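Local coordinates for protein CDP-glucose-4,6-dehydratase (Yersinia pseudotuberculosis, PDB 1RKX) that converts CDP-D-glucose to CDP-4-keto-6-deoxy-D-glucose with loss of water, its bound NAD probably carrying the hydride transiently as in related short-chain dehydrogenases/reductases, at residues V108-R119 and V167-F176. Residues are numbered along the deposited sequence; the frame is centred on the assembly and turned at random.
Sequences VMGTVYLLEAIR and VTSSYRNSFF
Tyr171 reaches across from one helix and lays its ring against Leu115 of the other, whose CB sits over one ring face, 3.9 Å from the centroid, in a CH-pi contact. Phe175 CE1 lies over the opposite face, and the flat phenol fills the hole formed by Leu115, Val112, Glu116 and Arg119. One turn back, Val167 is a second knob, set among Val108, Thr111, Val112 and Leu115. Valine suits this hole because its two methyls fill it on several sides: Val167 CG1 meets Val112 CG2 at 3.6 Å and also touches Leu115, while CG2 turns to Val108.

The hydroxyl, buried at the end of the apolar seam, is met by a charged pair. Tyr171 OH donates to Glu116 OE1 over 2.6 Å, on the anti side but well out of the carboxylate plane, which is nearly perpendicular to the ring (85°). From the other face of that plane Arg119 NE reaches Glu116 OE1 at 3.0 Å, while Arg119 NH2 forms a salt bridge with Glu116 OE2 at 2.7 Å. These two residues lie three apart on the same helix, and the tyrosine hydroxyl joins them from the other. The side-on grip, with His120 also hydrogen-bonded to Glu116 OE2, fixes the carboxylate's rotation and probably offsets its charge.

Arginine serves twice here. A bend at chi3 (84°) turns the Arg119 guanidinium flat onto Phe175 in a cation-pi stack, Arg119 CZ lying 4.2 Å from the ring centroid, with Arg119 CD over the same face. Phe176, just past the helix end, instead points its CZ edge at Arg119 CA, 3.7 Å away.

The segments run nearly parallel (20°) within helices 100-121 and 156-175, which pack side by side on the Rossmann-fold sheet. Phe176 and Thr168 rest on strand 187-192, Ala117 faces helix 69-79, and Ser170 OG is hydrogen-bonded to the backbone O of Tyr154 of a second subunit.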
ATOM      1  N   VAL C 108     -18.673 -15.587  12.582  1.00 14.84           N
ATOM      2  CA  VAL C 108     -18.930 -14.161  12.693  1.00 15.81           C
ATOM      3  C   VAL C 108     -19.902 -13.846  13.832  1.00 17.24           C
ATOM      4  O   VAL C 108     -19.531 -13.157  14.779  1.00 12.32           O
ATOM      5  CB  VAL C 108     -19.468 -13.578  11.369  1.00 14.67           C
ATOM      6  CG1 VAL C 108     -19.688 -12.079  11.512  1.00 15.33           C
ATOM      7  CG2 VAL C 108     -18.473 -13.847  10.250  1.00 17.41           C
ATOM      8  N   MET C 109     -21.134 -14.346  13.765  1.00 13.92           N
ATOM      9  CA  MET C 109     -22.079 -14.049  14.838  1.00 16.11           C
ATOM     10  C   MET C 109     -21.637 -14.632  16.181  1.00 16.51           C
ATOM     11  O   MET C 109     -21.884 -14.027  17.230  1.00 15.53           O
ATOM     12  CB  MET C 109     -23.490 -14.526  14.483  1.00 14.35           C
ATOM     13  CG  MET C 109     -24.119 -13.762  13.306  1.00 13.72           C
ATOM     14  SD  MET C 109     -24.013 -11.940  13.426  1.00 16.53           S
ATOM     15  CE  MET C 109     -24.967 -11.630  14.904  1.00 18.35           C
ATOM     16  N   GLY C 110     -20.981 -15.789  16.146  1.00 15.68           N
ATOM     17  CA  GLY C 110     -20.496 -16.401  17.374  1.00 16.33           C
ATOM     18  C   GLY C 110     -19.553 -15.441  18.074  1.00 17.19           C
ATOM     19  O   GLY C 110     -19.617 -15.258  19.292  1.00 16.61           O
ATOM     20  N   THR C 111     -18.674 -14.817  17.297  1.00 15.68           N
ATOM     21  CA  THR C 111     -17.720 -13.854  17.832  1.00 15.89           C
ATOM     22  C   THR C 111     -18.478 -12.622  18.334  1.00 15.79           C
ATOM     23  O   THR C 111     -18.166 -12.081  19.396  1.00 14.15           O
ATOM     24  CB  THR C 111     -16.688 -13.455  16.752  1.00 14.66           C
ATOM     25  OG1 THR C 111     -15.953 -14.620  16.355  1.00 17.45           O
ATOM     26  CG2 THR C 111     -15.723 -12.408  17.285  1.00 17.35           C
ATOM     27  N   VAL C 112     -19.479 -12.182  17.574  1.00 14.93           N
ATOM     28  CA  VAL C 112     -20.283 -11.035  17.990  1.00 13.03           C
ATOM     29  C   VAL C 112     -20.964 -11.319  19.334  1.00 16.59           C
ATOM     30  O   VAL C 112     -20.918 -10.488  20.248  1.00 14.86           O
ATOM     31  CB  VAL C 112     -21.369 -10.691  16.935  1.00 14.59           C
ATOM     32  CG1 VAL C 112     -22.368  -9.689  17.516  1.00 15.31           C
ATOM     33  CG2 VAL C 112     -20.705 -10.107  15.685  1.00 12.13           C
ATOM     34  N   TYR C 113     -21.585 -12.491  19.458  1.00 13.71           N
ATOM     35  CA  TYR C 113     -22.266 -12.868  20.702  1.00 17.10           C
ATOM     36  C   TYR C 113     -21.302 -12.941  21.893  1.00 18.27           C
ATOM     37  O   TYR C 113     -21.653 -12.558  23.013  1.00 18.19           O
ATOM     38  CB  TYR C 113     -22.970 -14.217  20.534  1.00 16.77           C
ATOM     39  CG  TYR C 113     -24.095 -14.222  19.512  1.00 18.73           C
ATOM     40  CD1 TYR C 113     -24.432 -15.392  18.835  1.00 19.74           C
ATOM     41  CD2 TYR C 113     -24.815 -13.057  19.212  1.00 19.91           C
ATOM     42  CE1 TYR C 113     -25.447 -15.413  17.885  1.00 19.66           C
ATOM     43  CE2 TYR C 113     -25.842 -13.069  18.260  1.00 18.49           C
ATOM     44  CZ  TYR C 113     -26.145 -14.252  17.602  1.00 20.35           C
ATOM     45  OH  TYR C 113     -27.138 -14.289  16.653  1.00 19.43           O
ATOM     46  N   LEU C 114     -20.095 -13.439  21.655  1.00 17.68           N
ATOM     47  CA  LEU C 114     -19.099 -13.541  22.720  1.00 17.89           C
ATOM     48  C   LEU C 114     -18.698 -12.153  23.216  1.00 17.20           C
ATOM     49  O   LEU C 114     -18.686 -11.891  24.427  1.00 16.31           O
ATOM     50  CB  LEU C 114     -17.851 -14.274  22.220  1.00 18.35           C
ATOM     51  CG  LEU C 114     -16.757 -14.354  23.292  1.00 20.59           C
ATOM     52  CD1 LEU C 114     -16.704 -15.764  23.848  1.00 21.81           C
ATOM     53  CD2 LEU C 114     -15.417 -13.949  22.709  1.00 21.39           C
ATOM     54  N   LEU C 115     -18.372 -11.265  22.279  1.00 16.71           N
ATOM     55  CA  LEU C 115     -17.971  -9.904  22.624  1.00 16.31           C
ATOM     56  C   LEU C 115     -19.115  -9.130  23.277  1.00 17.37           C
ATOM     57  O   LEU C 115     -18.891  -8.337  24.195  1.00 15.66           O
ATOM     58  CB  LEU C 115     -17.463  -9.169  21.375  1.00 17.02           C
ATOM     59  CG  LEU C 115     -16.183  -9.769  20.774  1.00 19.82           C
ATOM     60  CD1 LEU C 115     -15.859  -9.108  19.434  1.00 20.29           C
ATOM     61  CD2 LEU C 115     -15.033  -9.583  21.760  1.00 21.00           C
ATOM     62  N   GLU C 116     -20.344  -9.372  22.825  1.00 16.13           N
ATOM     63  CA  GLU C 116     -21.503  -8.698  23.406  1.00 19.30           C
ATOM     64  C   GLU C 116     -21.682  -9.145  24.861  1.00 20.90           C
ATOM     65  O   GLU C 116     -21.970  -8.333  25.743  1.00 19.95           O
ATOM     66  CB  GLU C 116     -22.764  -9.029  22.598  1.00 19.93           C
ATOM     67  CG  GLU C 116     -24.032  -8.284  23.028  1.00 22.13           C
ATOM     68  CD  GLU C 116     -23.967  -6.780  22.789  1.00 23.88           C
ATOM     69  OE1 GLU C 116     -23.005  -6.292  22.156  1.00 20.65           O
ATOM     70  OE2 GLU C 116     -24.901  -6.080  23.238  1.00 26.94           O
ATOM     71  N   ALA C 117     -21.504 -10.441  25.109  1.00 18.96           N
ATOM     72  CA  ALA C 117     -21.638 -10.977  26.460  1.00 19.85           C
ATOM     73  C   ALA C 117     -20.592 -10.344  27.371  1.00 24.13           C
ATOM     74  O   ALA C 117     -20.890  -9.925  28.492  1.00 20.77           O
ATOM     75  CB  ALA C 117     -21.471 -12.492  26.443  1.00 20.12           C
ATOM     76  N   ILE C 118     -19.361 -10.268  26.877  1.00 21.35           N
ATOM     77  CA  ILE C 118     -18.269  -9.686  27.643  1.00 22.31           C
ATOM     78  C   ILE C 118     -18.563  -8.222  27.959  1.00 22.36           C
ATOM     79  O   ILE C 118     -18.316  -7.745  29.073  1.00 23.00           O
ATOM     80  CB  ILE C 118     -16.941  -9.806  26.862  1.00 21.90           C
ATOM     81  CG1 ILE C 118     -16.562 -11.285  26.748  1.00 22.91           C
ATOM     82  CG2 ILE C 118     -15.842  -8.995  27.550  1.00 22.37           C
ATOM     83  CD1 ILE C 118     -15.334 -11.562  25.897  1.00 22.68           C
ATOM     84  N   ARG C 119     -19.109  -7.522  26.971  1.00 24.56           N
ATOM     85  CA  ARG C 119     -19.454  -6.115  27.108  1.00 26.71           C
ATOM     86  C   ARG C 119     -20.438  -5.880  28.258  1.00 26.95           C
ATOM     87  O   ARG C 119     -20.266  -4.965  29.064  1.00 24.57           O
ATOM     88  CB  ARG C 119     -20.060  -5.622  25.791  1.00 25.04           C
ATOM     89  CG  ARG C 119     -20.424  -4.156  25.746  1.00 28.30           C
ATOM     90  CD  ARG C 119     -20.670  -3.717  24.308  1.00 28.50           C
ATOM     91  NE  ARG C 119     -22.021  -3.983  23.815  1.00 29.94           N
ATOM     92  CZ  ARG C 119     -23.044  -3.151  23.975  1.00 30.40           C
ATOM     93  NH1 ARG C 119     -22.868  -2.001  24.619  1.00 28.60           N
ATOM     94  NH2 ARG C 119     -24.235  -3.452  23.471  1.00 30.23           N
ATOM     95  N   VAL C 167     -15.035  -7.541  13.045  1.00 12.04           N
ATOM     96  CA  VAL C 167     -15.951  -7.469  14.187  1.00 14.97           C
ATOM     97  C   VAL C 167     -15.206  -7.111  15.472  1.00 14.82           C
ATOM     98  O   VAL C 167     -15.636  -6.232  16.221  1.00 15.06           O
ATOM     99  CB  VAL C 167     -16.683  -8.822  14.412  1.00 14.35           C
ATOM    100  CG1 VAL C 167     -17.368  -8.840  15.790  1.00 14.40           C
ATOM    101  CG2 VAL C 167     -17.721  -9.040  13.310  1.00 15.17           C
ATOM    102  N   THR C 168     -14.098  -7.796  15.725  1.00 13.93           N
ATOM    103  CA  THR C 168     -13.323  -7.544  16.934  1.00 17.20           C
ATOM    104  C   THR C 168     -12.794  -6.119  16.938  1.00 16.21           C
ATOM    105  O   THR C 168     -12.818  -5.449  17.965  1.00 15.48           O
ATOM    106  CB  THR C 168     -12.147  -8.527  17.071  1.00 16.79           C
ATOM    107  OG1 THR C 168     -12.633  -9.872  16.992  1.00 16.43           O
ATOM    108  CG2 THR C 168     -11.453  -8.335  18.427  1.00 15.70           C
ATOM    109  N   SER C 169     -12.328  -5.653  15.781  1.00 15.73           N
ATOM    110  CA  SER C 169     -11.813  -4.291  15.667  1.00 20.16           C
ATOM    111  C   SER C 169     -12.888  -3.251  16.006  1.00 20.35           C
ATOM    112  O   SER C 169     -12.629  -2.284  16.735  1.00 16.44           O
ATOM    113  CB  SER C 169     -11.296  -4.050  14.248  1.00 20.83           C
ATOM    114  OG  SER C 169     -10.857  -2.720  14.092  1.00 28.02           O
ATOM    115  N   SER C 170     -14.095  -3.443  15.476  1.00 16.02           N
ATOM    116  CA  SER C 170     -15.174  -2.497  15.740  1.00 17.64           C
ATOM    117  C   SER C 170     -15.634  -2.544  17.194  1.00 17.51           C
ATOM    118  O   SER C 170     -15.868  -1.498  17.798  1.00 18.01           O
ATOM    119  CB  SER C 170     -16.375  -2.755  14.831  1.00 17.14           C
ATOM    120  OG  SER C 170     -17.433  -1.850  15.141  1.00 16.84           O
ATOM    121  N   TYR C 171     -15.769  -3.745  17.752  1.00 15.57           N
ATOM    122  CA  TYR C 171     -16.202  -3.861  19.142  1.00 18.96           C
ATOM    123  C   TYR C 171     -15.195  -3.176  20.054  1.00 18.06           C
ATOM    124  O   TYR C 171     -15.577  -2.484  20.996  1.00 18.47           O
ATOM    125  CB  TYR C 171     -16.369  -5.328  19.552  1.00 16.86           C
ATOM    126  CG  TYR C 171     -17.817  -5.764  19.618  1.00 18.64           C
ATOM    127  CD1 TYR C 171     -18.538  -6.046  18.455  1.00 19.39           C
ATOM    128  CD2 TYR C 171     -18.486  -5.840  20.840  1.00 20.03           C
ATOM    129  CE1 TYR C 171     -19.892  -6.390  18.509  1.00 19.98           C
ATOM    130  CE2 TYR C 171     -19.838  -6.178  20.907  1.00 18.92           C
ATOM    131  CZ  TYR C 171     -20.534  -6.451  19.742  1.00 19.51           C
ATOM    132  OH  TYR C 171     -21.871  -6.785  19.813  1.00 16.98           O
ATOM    133  N   ARG C 172     -13.909  -3.360  19.766  1.00 18.43           N
ATOM    134  CA  ARG C 172     -12.861  -2.739  20.567  1.00 19.59           C
ATOM    135  C   ARG C 172     -12.950  -1.219  20.470  1.00 19.67           C
ATOM    136  O   ARG C 172     -12.957  -0.517  21.485  1.00 18.35           O
ATOM    137  CB  ARG C 172     -11.476  -3.204  20.099  1.00 18.95           C
ATOM    138  CG  ARG C 172     -10.307  -2.563  20.849  1.00 19.91           C
ATOM    139  CD  ARG C 172      -8.985  -3.231  20.481  1.00 20.37           C
ATOM    140  NE  ARG C 172      -8.756  -3.202  19.040  1.00 18.99           N
ATOM    141  CZ  ARG C 172      -8.277  -4.218  18.330  1.00 19.75           C
ATOM    142  NH1 ARG C 172      -7.963  -5.366  18.920  1.00 20.73           N
ATOM    143  NH2 ARG C 172      -8.117  -4.087  17.019  1.00 17.91           N
ATOM    144  N   ASN C 173     -13.023  -0.711  19.246  1.00 22.40           N
ATOM    145  CA  ASN C 173     -13.099   0.728  19.022  1.00 26.14           C
ATOM    146  C   ASN C 173     -14.344   1.367  19.616  1.00 25.95           C
ATOM    147  O   ASN C 173     -14.287   2.474  20.158  1.00 23.12           O
ATOM    148  CB  ASN C 173     -13.063   1.027  17.522  1.00 33.56           C
ATOM    149  CG  ASN C 173     -11.672   0.904  16.933  1.00 41.86           C
ATOM    150  OD1 ASN C 173     -11.509   0.832  15.715  1.00 48.72           O
ATOM    151  ND2 ASN C 173     -10.661   0.893  17.794  1.00 47.79           N
ATOM    152  N   SER C 174     -15.467   0.664  19.510  1.00 21.12           N
ATOM    153  CA  SER C 174     -16.741   1.173  19.995  1.00 22.05           C
ATOM    154  C   SER C 174     -17.029   0.954  21.476  1.00 23.81           C
ATOM    155  O   SER C 174     -17.564   1.844  22.138  1.00 23.34           O
ATOM    156  CB  SER C 174     -17.884   0.555  19.189  1.00 22.95           C
ATOM    157  OG  SER C 174     -17.689   0.733  17.794  1.00 20.21           O
ATOM    158  N   PHE C 175     -16.677  -0.217  21.996  1.00 21.66           N
ATOM    159  CA  PHE C 175     -16.986  -0.534  23.386  1.00 21.92           C
ATOM    160  C   PHE C 175     -15.829  -0.815  24.342  1.00 22.22           C
ATOM    161  O   PHE C 175     -16.017  -0.785  25.560  1.00 23.73           O
ATOM    162  CB  PHE C 175     -17.960  -1.711  23.407  1.00 20.80           C
ATOM    163  CG  PHE C 175     -19.100  -1.564  22.430  1.00 20.54           C
ATOM    164  CD1 PHE C 175     -19.219  -2.429  21.341  1.00 19.61           C
ATOM    165  CD2 PHE C 175     -20.049  -0.554  22.589  1.00 19.55           C
ATOM    166  CE1 PHE C 175     -20.264  -2.287  20.426  1.00 19.06           C
ATOM    167  CE2 PHE C 175     -21.099  -0.403  21.680  1.00 20.62           C
ATOM    168  CZ  PHE C 175     -21.207  -1.273  20.596  1.00 20.36           C
ATOM    169  N   PHE C 176     -14.646  -1.096  23.809  1.00 22.85           N
ATOM    170  CA  PHE C 176     -13.483  -1.376  24.654  1.00 21.10           C
ATOM    171  C   PHE C 176     -12.330  -0.500  24.179  1.00 20.86           C
ATOM    172  O   PHE C 176     -11.177  -0.939  24.124  1.00 21.25           O
ATOM    173  CB  PHE C 176     -13.081  -2.854  24.543  1.00 20.79           C
ATOM    174  CG  PHE C 176     -14.210  -3.820  24.795  1.00 22.35           C
ATOM    175  CD1 PHE C 176     -14.652  -4.672  23.786  1.00 21.97           C
ATOM    176  CD2 PHE C 176     -14.820  -3.896  26.047  1.00 22.64           C
ATOM    177  CE1 PHE C 176     -15.682  -5.589  24.018  1.00 22.52           C
ATOM    178  CE2 PHE C 176     -15.847  -4.806  26.292  1.00 23.55           C
ATOM    179  CZ  PHE C 176     -16.280  -5.657  25.276  1.00 23.72           C
TER